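Local coordinates for protein trichothecene 15-O-acetyltransferase TRI3 (Fusarium sporotrichioides, PDB 3FOT) that acetylates the 15-hydroxyl of trichothecene intermediates in the biosynthesis of mycotoxins such as T-2 toxin, at residues Val373-Glu387 against Leu507-Leu519. Residues are numbered along the deposited sequence; the frame is centred on the assembly and turned at random. Where two conformers were deposited one is given.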
loop_
_atom_site.group_PDB
_atom_site.type_symbol
_atom_site.label_atom_id
_atom_site.label_comp_id
_atom_site.label_asym_id
_atom_site.label_seq_id
_atom_site.Cartn_x
_atom_site.Cartn_y
_atom_site.Cartn_z
ATOM N N VAL A 373 -6.439 23.762 18.713
ATOM C CA VAL A 373 -7.245 24.821 18.111
ATOM C C VAL A 373 -8.558 24.240 17.611
ATOM O O VAL A 373 -8.612 23.104 17.146
ATOM C CB VAL A 373 -6.531 25.534 16.923
ATOM C CG1 VAL A 373 -5.309 26.283 17.399
ATOM C CG2 VAL A 373 -6.154 24.533 15.803
ATOM N N SER A 374 -9.619 25.017 17.704
ATOM C CA SER A 374 -10.882 24.576 17.154
ATOM C C SER A 374 -11.039 25.076 15.719
ATOM O O SER A 374 -10.274 25.913 15.242
ATOM C CB SER A 374 -12.030 25.050 18.006
ATOM O OG SER A 374 -12.307 26.363 17.660
ATOM N N HIS A 375 -12.047 24.550 15.021
ATOM C CA HIS A 375 -12.326 25.024 13.680
ATOM C C HIS A 375 -12.900 26.449 13.694
ATOM O O HIS A 375 -12.879 27.131 12.673
ATOM C CB HIS A 375 -13.291 24.058 12.996
ATOM C CG HIS A 375 -12.667 22.747 12.635
ATOM N ND1 HIS A 375 -11.712 22.632 11.650
ATOM C CD2 HIS A 375 -12.893 21.491 13.090
ATOM C CE1 HIS A 375 -11.361 21.363 11.522
ATOM N NE2 HIS A 375 -12.067 20.649 12.379
ATOM N N LYS A 376 -13.388 26.887 14.851
ATOM C CA LYS A 376 -13.988 28.222 14.988
ATOM C C LYS A 376 -12.955 29.265 15.420
ATOM O O LYS A 376 -13.249 30.466 15.420
ATOM C CB LYS A 376 -15.152 28.184 15.991
ATOM C CG LYS A 376 -16.396 27.436 15.477
ATOM C CD LYS A 376 -17.243 26.865 16.617
ATOM C CE LYS A 376 -18.517 26.183 16.074
ATOM N NZ LYS A 376 -19.354 25.574 17.166
ATOM N N ASP A 377 -11.753 28.822 15.793
ATOM C CA ASP A 377 -10.677 29.763 16.128
ATOM C C ASP A 377 -10.221 30.571 14.907
ATOM O O ASP A 377 -10.406 30.149 13.745
ATOM C CB ASP A 377 -9.481 29.055 16.751
ATOM C CG ASP A 377 -9.716 28.659 18.195
ATOM O OD1 ASP A 377 -10.510 29.336 18.904
ATOM O OD2 ASP A 377 -9.089 27.668 18.628
ATOM N N GLU A 378 -9.615 31.731 15.168
ATOM C CA GLU A 378 -9.060 32.561 14.112
ATOM C C GLU A 378 -8.203 31.729 13.169
ATOM O O GLU A 378 -7.430 30.865 13.617
ATOM C CB GLU A 378 -8.183 33.686 14.675
ATOM C CG GLU A 378 -8.917 34.762 15.472
ATOM C CD GLU A 378 -9.920 35.506 14.630
ATOM O OE1 GLU A 378 -9.607 35.826 13.460
ATOM O OE2 GLU A 378 -11.032 35.747 15.135
ATOM N N LYS A 379 -8.330 32.006 11.875
ATOM C CA LYS A 379 -7.508 31.318 10.854
ATOM C C LYS A 379 -6.020 31.332 11.214
ATOM O O LYS A 379 -5.365 30.301 11.158
ATOM C CB LYS A 379 -7.701 31.963 9.485
ATOM C CG LYS A 379 -6.992 31.226 8.363
ATOM C CD LYS A 379 -7.122 31.968 7.039
ATOM C CE LYS A 379 -6.084 31.485 6.039
ATOM N NZ LYS A 379 -6.549 30.196 5.445
ATOM N N GLU A 380 -5.492 32.505 11.582
ATOM C CA GLU A 380 -4.096 32.625 11.941
ATOM C C GLU A 380 -3.714 31.675 13.081
ATOM O O GLU A 380 -2.607 31.111 13.064
ATOM C CB GLU A 380 -3.710 34.088 12.278
ATOM C CG GLU A 380 -2.239 34.204 12.701
ATOM C CD GLU A 380 -1.816 35.619 13.118
ATOM O OE1 GLU A 380 -2.523 36.596 12.765
ATOM O OE2 GLU A 380 -0.774 35.739 13.796
ATOM N N LEU A 381 -4.601 31.477 14.064
ATOM C CA LEU A 381 -4.292 30.533 15.150
ATOM C C LEU A 381 -4.158 29.104 14.625
ATOM O O LEU A 381 -3.261 28.369 15.040
ATOM C CB LEU A 381 -5.317 30.582 16.282
ATOM C CG LEU A 381 -5.316 31.931 17.013
ATOM C CD1 LEU A 381 -6.421 31.913 18.062
ATOM C CD2 LEU A 381 -3.940 32.276 17.611
ATOM N N GLN A 382 -5.059 28.738 13.710
ATOM C CA GLN A 382 -5.060 27.394 13.114
ATOM C C GLN A 382 -3.817 27.177 12.261
ATOM O O GLN A 382 -3.184 26.137 12.357
ATOM C CB GLN A 382 -6.320 27.185 12.275
ATOM C CG GLN A 382 -7.619 27.287 13.092
ATOM C CD GLN A 382 -8.794 26.881 12.242
ATOM O OE1 GLN A 382 -8.709 25.884 11.514
ATOM N NE2 GLN A 382 -9.901 27.642 12.322
ATOM N N VAL A 383 -3.462 28.169 11.439
ATOM C CA VAL A 383 -2.261 28.111 10.608
ATOM C C VAL A 383 -1.020 27.930 11.481
ATOM O O VAL A 383 -0.167 27.103 11.174
ATOM C CB VAL A 383 -2.140 29.402 9.723
ATOM C CG1 VAL A 383 -0.742 29.586 9.093
ATOM C CG2 VAL A 383 -3.212 29.395 8.644
ATOM N N ARG A 384 -0.957 28.679 12.585
ATOM C CA ARG A 384 0.224 28.648 13.454
ATOM C C ARG A 384 0.343 27.282 14.119
ATOM O O ARG A 384 1.446 26.733 14.218
ATOM C CB ARG A 384 0.196 29.790 14.487
ATOM C CG ARG A 384 0.460 31.180 13.864
ATOM C CD ARG A 384 0.628 32.319 14.913
ATOM N NE ARG A 384 0.843 33.612 14.255
ATOM C CZ ARG A 384 2.025 34.060 13.827
ATOM N NH1 ARG A 384 3.126 33.332 13.980
ATOM N NH2 ARG A 384 2.113 35.242 13.230
ATOM N N ALA A 385 -0.803 26.740 14.543
ATOM C CA ALA A 385 -0.858 25.415 15.158
ATOM C C ALA A 385 -0.416 24.349 14.138
ATOM O O ALA A 385 0.416 23.475 14.447
ATOM C CB ALA A 385 -2.274 25.129 15.679
ATOM N N LEU A 386 -0.961 24.422 12.922
ATOM C CA LEU A 386 -0.551 23.479 11.872
ATOM C C LEU A 386 0.931 23.591 11.560
ATOM O O LEU A 386 1.602 22.567 11.417
ATOM C CB LEU A 386 -1.394 23.684 10.604
ATOM C CG LEU A 386 -2.836 23.221 10.746
ATOM C CD1 LEU A 386 -3.687 23.949 9.700
ATOM C CD2 LEU A 386 -2.944 21.678 10.578
ATOM N N GLU A 387 1.439 24.822 11.456
ATOM C CA GLU A 387 2.867 25.048 11.198
ATOM C C GLU A 387 3.733 24.433 12.302
ATOM O O GLU A 387 4.733 23.768 12.018
ATOM C CB GLU A 387 3.172 26.542 11.033
ATOM C CG GLU A 387 2.668 27.119 9.721
ATOM C CD GLU A 387 3.194 28.504 9.423
ATOM O OE1 GLU A 387 2.576 29.204 8.603
ATOM O OE2 GLU A 387 4.242 28.883 9.973
ATOM N N LEU A 507 -12.767 12.424 9.331
ATOM C CA LEU A 507 -12.149 12.741 8.025
ATOM C C LEU A 507 -12.426 14.192 7.608
ATOM O O LEU A 507 -11.525 14.921 7.150
ATOM C CB LEU A 507 -12.673 11.776 6.947
ATOM C CG LEU A 507 -12.071 11.971 5.542
ATOM C CD1 LEU A 507 -10.511 12.012 5.542
ATOM C CD2 LEU A 507 -12.604 10.863 4.622
ATOM N N GLN A 508 -13.669 14.617 7.776
ATOM C CA GLN A 508 -14.052 15.986 7.397
ATOM C C GLN A 508 -13.302 17.035 8.235
ATOM O O GLN A 508 -12.939 18.123 7.737
ATOM C CB GLN A 508 -15.568 16.180 7.527
ATOM C CG GLN A 508 -16.372 15.442 6.418
ATOM C CD GLN A 508 -15.788 15.703 5.011
ATOM O OE1 GLN A 508 -15.256 14.786 4.355
ATOM N NE2 GLN A 508 -15.840 16.961 4.570
ATOM N N SER A 509 -13.072 16.710 9.500
ATOM C CA SER A 509 -12.305 17.589 10.388
ATOM C C SER A 509 -10.869 17.758 9.890
ATOM O O SER A 509 -10.321 18.876 9.864
ATOM C CB SER A 509 -12.310 17.027 11.825
ATOM O OG SER A 509 -11.589 17.913 12.703
ATOM N N ILE A 510 -10.244 16.636 9.526
ATOM C CA ILE A 510 -8.898 16.653 8.992
ATOM C C ILE A 510 -8.870 17.508 7.742
ATOM O O ILE A 510 -8.017 18.375 7.612
ATOM C CB ILE A 510 -8.423 15.234 8.602
ATOM C CG1 ILE A 510 -8.305 14.337 9.840
ATOM C CG2 ILE A 510 -7.113 15.296 7.822
ATOM C CD1 ILE A 510 -8.337 12.838 9.464
ATOM N N VAL A 511 -9.816 17.259 6.839
ATOM C CA VAL A 511 -9.878 18.016 5.566
ATOM C C VAL A 511 -10.045 19.523 5.812
ATOM O O VAL A 511 -9.371 20.349 5.172
ATOM C CB VAL A 511 -11.001 17.472 4.640
ATOM C CG1 VAL A 511 -11.213 18.394 3.441
ATOM C CG2 VAL A 511 -10.657 16.057 4.145
ATOM N N GLU A 512 -10.951 19.871 6.729
ATOM C CA GLU A 512 -11.166 21.266 7.085
ATOM C C GLU A 512 -9.880 21.956 7.566
ATOM O O GLU A 512 -9.592 23.092 7.166
ATOM C CB GLU A 512 -12.290 21.391 8.116
ATOM C CG GLU A 512 -12.764 22.831 8.297
ATOM C CD GLU A 512 -13.929 22.976 9.269
ATOM O OE1 GLU A 512 -14.483 21.935 9.710
ATOM O OE2 GLU A 512 -14.280 24.142 9.587
ATOM N N PHE A 513 -9.107 21.295 8.433
ATOM C CA PHE A 513 -7.835 21.895 8.866
ATOM C C PHE A 513 -6.831 22.051 7.723
ATOM O O PHE A 513 -6.152 23.067 7.632
ATOM C CB PHE A 513 -7.187 21.109 10.007
ATOM C CG PHE A 513 -7.834 21.316 11.349
ATOM C CD1 PHE A 513 -7.974 22.605 11.895
ATOM C CD2 PHE A 513 -8.257 20.207 12.102
ATOM C CE1 PHE A 513 -8.537 22.798 13.170
ATOM C CE2 PHE A 513 -8.835 20.393 13.381
ATOM C CZ PHE A 513 -8.980 21.691 13.905
ATOM N N MET A 514 -6.720 21.035 6.863
ATOM C CA MET A 514 -5.865 21.166 5.677
ATOM C C MET A 514 -6.254 22.382 4.834
ATOM O O MET A 514 -5.386 23.170 4.385
ATOM C CB MET A 514 -5.924 19.874 4.851
ATOM C CG MET A 514 -5.203 18.719 5.567
ATOM S SD MET A 514 -5.418 17.191 4.658
ATOM C CE MET A 514 -4.337 17.472 3.238
ATOM N N LEU A 515 -7.550 22.545 4.616
ATOM C CA LEU A 515 -8.047 23.630 3.785
ATOM C C LEU A 515 -7.788 24.975 4.438
ATOM O O LEU A 515 -7.518 25.976 3.757
ATOM C CB LEU A 515 -9.535 23.433 3.460
ATOM C CG LEU A 515 -9.800 22.290 2.473
ATOM C CD1 LEU A 515 -11.303 21.999 2.445
ATOM C CD2 LEU A 515 -9.244 22.615 1.060
ATOM N N ALA A 516 -7.811 24.976 5.763
ATOM C CA ALA A 516 -7.554 26.191 6.533
ATOM C C ALA A 516 -6.128 26.709 6.355
ATOM O O ALA A 516 -5.849 27.864 6.639
ATOM C CB ALA A 516 -7.888 25.956 8.040
ATOM N N PHE A 517 -5.229 25.857 5.879
ATOM C CA PHE A 517 -3.835 26.233 5.718
ATOM C C PHE A 517 -3.631 27.055 4.453
ATOM O O PHE A 517 -2.564 27.650 4.274
ATOM C CB PHE A 517 -2.978 24.971 5.627
ATOM C CG PHE A 517 -1.570 25.150 6.050
ATOM C CD1 PHE A 517 -1.274 25.459 7.381
ATOM C CD2 PHE A 517 -0.516 24.926 5.152
ATOM C CE1 PHE A 517 0.051 25.574 7.810
ATOM C CE2 PHE A 517 0.810 25.029 5.563
ATOM C CZ PHE A 517 1.102 25.357 6.913
ATOM N N ARG A 518 -4.634 27.066 3.567
ATOM C CA ARG A 518 -4.506 27.725 2.267
ATOM C C ARG A 518 -4.186 29.201 2.465
ATOM O O ARG A 518 -4.594 29.806 3.462
ATOM C CB ARG A 518 -5.771 27.553 1.420
ATOM C CG ARG A 518 -5.927 26.153 0.863
ATOM C CD ARG A 518 -7.226 26.046 0.113
ATOM N NE ARG A 518 -8.352 26.206 1.033
ATOM C CZ ARG A 518 -9.627 26.263 0.663
ATOM N NH1 ARG A 518 -9.955 26.179 -0.619
ATOM N NH2 ARG A 518 -10.576 26.418 1.571
ATOM N N LEU A 519 -3.421 29.756 1.535
ATOM C CA LEU A 519 -3.074 31.166 1.595
ATOM C C LEU A 519 -4.299 32.024 1.368
ATOM O O LEU A 519 -5.204 31.650 0.610
ATOM C CB LEU A 519 -1.999 31.484 0.555
ATOM C CG LEU A 519 -0.691 30.735 0.745
ATOM C CD1 LEU A 519 0.232 31.027 -0.436
ATOM C CD2 LEU A 519 -0.066 31.136 2.061
ATOM O OXT LEU A 519 -4.399 33.123 1.930
HETATM O O HOH W 1 -8.419 29.082 3.747
#
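Helix 379-387 and helix 507-516 cross nearly at right angles, with their axes 9.8 Å apart at a signed angle of -101°, and the backbones come nearest where Val383 meets Phe517. His375, in the turn before the first helix, reaches across to the second. Its ring lies between two flat groups. Phe513 stacks face to face on one side, with ring centroids 3.8 Å apart and planes at 22°. On the opposite face lies the carboxylate of Glu512, almost parallel to the imidazole, with OE1 over the ring centre. It stacks there without a hydrogen bond; its negative charge could favour a protonated imidazole. His375 NE2 donates to Ser509 OG at 2.8 Å, nearly straight and in the ring plane, which helps fix the ring's rotation. Gln382 turns its amide almost perpendicular to the Phe513 ring, placing OE1 at the ring edge, 3.4 Å from CD1. Its NE2 donates to Asp377 O, tying the turn back to the helix. Lys379 runs extended and bends only at its last torsion (chi4 79°), which brings NZ to two backbone carbonyls of the C-terminal residues. NZ donates to Ala516 O at 2.7 Å and to Arg518 O at 2.8 Å. A water links NZ to Leu515 O. Leu386 CB and Glu387 CG pack against Phe517 CE1, Glu387 at the ring edge. Arg299 of helix 286-299 makes a cation-pi contact with Phe517. The arrangement is a near-orthogonal helix-helix packing, extended by the turn before helix 379-401, that joins the C-terminal residues of this BAHD-superfamily acyltransferase to that helix, away from the substrate-binding His414.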